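Local coordinates for extracellular solute-binding protein (Conexibacter woesei, PDB 4P98), which probably binds a small solute, perhaps a nucleoside as in PnrA-like proteins of the BMP lipoprotein family, and delivers it to an ABC transporter, at residues G149-P154 with G182-L187. Residues are numbered along the deposited sequence; the frame is centred on the assembly and turned at random.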
ATOM      1  N   GLY A 149       7.571   7.777  11.075  1.00 14.20           N
ATOM      2  CA  GLY A 149       7.408   8.132   9.669  1.00 13.49           C
ATOM      3  C   GLY A 149       8.575   8.918   9.113  1.00 13.92           C
ATOM      4  O   GLY A 149       9.543   9.214   9.829  1.00 13.67           O
ATOM      5  N   GLY A 150       8.471   9.249   7.824  1.00 14.79           N
ATOM      6  CA  GLY A 150       9.504  10.017   7.119  1.00 14.61           C
ATOM      7  C   GLY A 150       9.305  11.525   7.201  1.00 14.05           C
ATOM      8  O   GLY A 150       9.267  12.075   8.289  1.00 15.02           O
ATOM      9  N   PRO A 151       9.161  12.203   6.047  1.00 14.13           N
ATOM     10  CA  PRO A 151       8.930  13.646   6.025  1.00 14.58           C
ATOM     11  C   PRO A 151       7.483  13.993   6.337  1.00 13.85           C
ATOM     12  O   PRO A 151       6.590  13.209   6.023  1.00 12.96           O
ATOM     13  CB  PRO A 151       9.265  14.029   4.582  1.00 15.92           C
ATOM     14  CG  PRO A 151       8.938  12.806   3.785  1.00 17.79           C
ATOM     15  CD  PRO A 151       9.121  11.614   4.695  1.00 16.06           C
ATOM     16  N   GLN A 152       7.250  15.161   6.934  1.00 13.48           N
ATOM     17  CA  GLN A 152       5.898  15.578   7.313  1.00 13.64           C
ATOM     18  C   GLN A 152       5.136  16.201   6.157  1.00 13.29           C
ATOM     19  O   GLN A 152       4.643  17.319   6.259  1.00 13.84           O
ATOM     20  CB  GLN A 152       5.936  16.537   8.501  1.00 14.57           C
ATOM     21  CG  GLN A 152       6.480  15.889   9.757  1.00 16.66           C
ATOM     22  CD  GLN A 152       6.537  16.864  10.909  1.00 19.25           C
ATOM     23  OE1 GLN A 152       7.602  17.319  11.301  1.00 28.13           O
ATOM     24  NE2 GLN A 152       5.394  17.222  11.416  1.00 17.28           N
ATOM     25  N   LEU A 153       5.048  15.453   5.059  1.00 12.86           N
ATOM     26  CA  LEU A 153       4.283  15.842   3.898  1.00 13.13           C
ATOM     27  C   LEU A 153       2.828  15.500   4.175  1.00 14.03           C
ATOM     28  O   LEU A 153       2.542  14.643   5.031  1.00 13.95           O
ATOM     29  CB  LEU A 153       4.779  15.086   2.670  1.00 13.45           C
ATOM     30  CG  LEU A 153       6.178  15.446   2.191  1.00 13.32           C
ATOM     31  CD1 LEU A 153       6.560  14.519   1.047  1.00 13.86           C
ATOM     32  CD2 LEU A 153       6.234  16.900   1.760  1.00 14.04           C
ATOM     33  N   PRO A 154       1.898  16.173   3.476  1.00 14.34           N
ATOM     34  CA  PRO A 154       0.489  15.947   3.757  1.00 14.86           C
ATOM     35  C   PRO A 154       0.035  14.473   3.788  1.00 13.81           C
ATOM     36  O   PRO A 154      -0.668  14.094   4.716  1.00 15.33           O
ATOM     37  CB  PRO A 154      -0.219  16.742   2.649  1.00 15.97           C
ATOM     38  CG  PRO A 154       0.731  17.841   2.321  1.00 15.58           C
ATOM     39  CD  PRO A 154       2.090  17.213   2.441  1.00 14.54           C
ATOM     40  N   GLY A 182      12.073  13.126   8.772  1.00 19.44           N
ATOM     41  CA  GLY A 182      12.277  14.215   7.809  1.00 18.66           C
ATOM     42  C   GLY A 182      12.676  13.766   6.411  1.00 19.14           C
ATOM     43  O   GLY A 182      12.820  14.601   5.522  1.00 20.58           O
ATOM     44  N   ARG A 183      12.840  12.459   6.206  1.00 19.12           N
ATOM     45  CA  ARG A 183      13.409  11.903   4.964  1.00 22.78           C
ATOM     46  C   ARG A 183      12.664  10.663   4.526  1.00 19.96           C
ATOM     47  O   ARG A 183      12.081   9.976   5.357  1.00 22.14           O
ATOM     48  CB  ARG A 183      14.867  11.487   5.189  1.00 27.68           C
ATOM     49  CG  ARG A 183      15.796  12.610   5.592  1.00 34.04           C
ATOM     50  CD  ARG A 183      16.112  13.511   4.410  1.00 39.93           C
ATOM     51  NE  ARG A 183      17.230  14.406   4.713  1.00 54.26           N
ATOM     52  CZ  ARG A 183      17.125  15.665   5.150  1.00 59.96           C
ATOM     53  NH1 ARG A 183      15.939  16.241   5.347  1.00 66.88           N
ATOM     54  NH2 ARG A 183      18.230  16.363   5.392  1.00 61.41           N
ATOM     55  N   PHE A 184      12.689  10.361   3.228  1.00 17.39           N
ATOM     56  CA  PHE A 184      12.253   9.044   2.762  1.00 20.24           C
ATOM     57  C   PHE A 184      13.420   8.053   2.828  1.00 19.89           C
ATOM     58  O   PHE A 184      14.525   8.394   2.444  1.00 17.61           O
ATOM     59  CB  PHE A 184      11.772   9.092   1.320  1.00 21.48           C
ATOM     60  CG  PHE A 184      10.467   9.813   1.125  1.00 23.13           C
ATOM     61  CD1 PHE A 184       9.318   9.389   1.765  1.00 23.32           C
ATOM     62  CD2 PHE A 184      10.384  10.888   0.251  1.00 25.42           C
ATOM     63  CE1 PHE A 184       8.109  10.033   1.559  1.00 24.30           C
ATOM     64  CE2 PHE A 184       9.179  11.545   0.046  1.00 25.92           C
ATOM     65  CZ  PHE A 184       8.040  11.113   0.695  1.00 23.54           C
ATOM     66  N   TYR A 185      13.165   6.845   3.327  1.00 20.55           N
ATOM     67  CA  TYR A 185      14.102   5.720   3.204  1.00 21.20           C
ATOM     68  C   TYR A 185      15.456   5.997   3.877  1.00 19.87           C
ATOM     69  O   TYR A 185      16.472   5.509   3.413  1.00 23.94           O
ATOM     70  CB  TYR A 185      14.292   5.378   1.708  1.00 24.08           C
ATOM     71  CG  TYR A 185      14.798   3.981   1.374  1.00 30.05           C
ATOM     72  CD1 TYR A 185      14.312   2.857   2.032  1.00 35.13           C
ATOM     73  CD2 TYR A 185      15.747   3.780   0.360  1.00 37.31           C
ATOM     74  CE1 TYR A 185      14.771   1.582   1.717  1.00 38.65           C
ATOM     75  CE2 TYR A 185      16.203   2.510   0.038  1.00 40.39           C
ATOM     76  CZ  TYR A 185      15.709   1.415   0.723  1.00 38.20           C
ATOM     77  OH  TYR A 185      16.138   0.144   0.430  1.00 39.16           O
ATOM     78  N   ASP A 186      15.470   6.788   4.954  1.00 17.99           N
ATOM     79  CA  ASP A 186      16.690   6.983   5.747  1.00 18.31           C
ATOM     80  C   ASP A 186      16.631   6.005   6.901  1.00 15.75           C
ATOM     81  O   ASP A 186      16.138   6.321   7.973  1.00 15.50           O
ATOM     82  CB  ASP A 186      16.830   8.412   6.271  1.00 18.24           C
ATOM     83  CG  ASP A 186      18.207   8.681   6.871  1.00 22.26           C
ATOM     84  OD1 ASP A 186      18.799   7.790   7.525  1.00 19.50           O
ATOM     85  OD2 ASP A 186      18.696   9.802   6.693  1.00 24.54           O
ATOM     86  N   LEU A 187      17.131   4.807   6.657  1.00 15.87           N
ATOM     87  CA  LEU A 187      16.949   3.706   7.589  1.00 16.58           C
ATOM     88  C   LEU A 187      17.692   3.955   8.895  1.00 16.77           C
ATOM     89  O   LEU A 187      17.252   3.535   9.954  1.00 16.06           O
ATOM     90  CB  LEU A 187      17.372   2.396   6.937  1.00 16.67           C
ATOM     91  CG  LEU A 187      16.642   2.024   5.646  1.00 18.09           C
ATOM     92  CD1 LEU A 187      17.140   0.687   5.138  1.00 19.83           C
ATOM     93  CD2 LEU A 187      15.131   1.957   5.825  1.00 19.02           C
TER
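Gly182 N donates to Gly150 O at 3.0 Å, the one hydrogen bond between the loops 149-154 and 182-187. The amide comes in from above the carbonyl plane, about 73° out of it, and so misses the oxygen's lone pairs, although the N-H itself points fairly straight at the oxygen (156°). Both loops follow neighbouring parallel strands, 144-149 and 175-180, of a five-stranded sheet and lead into helices 154-170 and 187-199: they are adjacent strand-to-helix loops in one alpha/beta lobe of a periplasmic-binding-protein fold. Gly149, at the end of its strand, is bonded to Thr179 and Thr181; the Gly182-Gly150 bond ties the loops together just past these strand bonds. Gly150 CA then passes only 3.1 Å from Arg183 O, where a beta carbon would clash with that oxygen.

Past the backbone bond the contact turns apolar. Phe184 CG lies anti to its carbonyl carbon (chi1 -70°), and although its CB points away from the other loop, the ring swings back over Pro151. Pro151 CG sits over one face in a CH-pi contact, 3.7 Å from the ring centroid, while CD lies 3.4 Å from Arg183 O. With an alanine at Pro151, CG and CD would be gone, and the Phe184 ring would probably lose the CH-pi partner on that face and be freer to turn. Beyond the proline Gln152 centres an inverse gamma turn, closed by a weak bond from Leu153 N to Pro151 O, and the Phe184 side chain also touches Phe155 of helix 154-170. Leu153 approaches the same ring obliquely, its CD1 3.7 Å from Phe184 CZ.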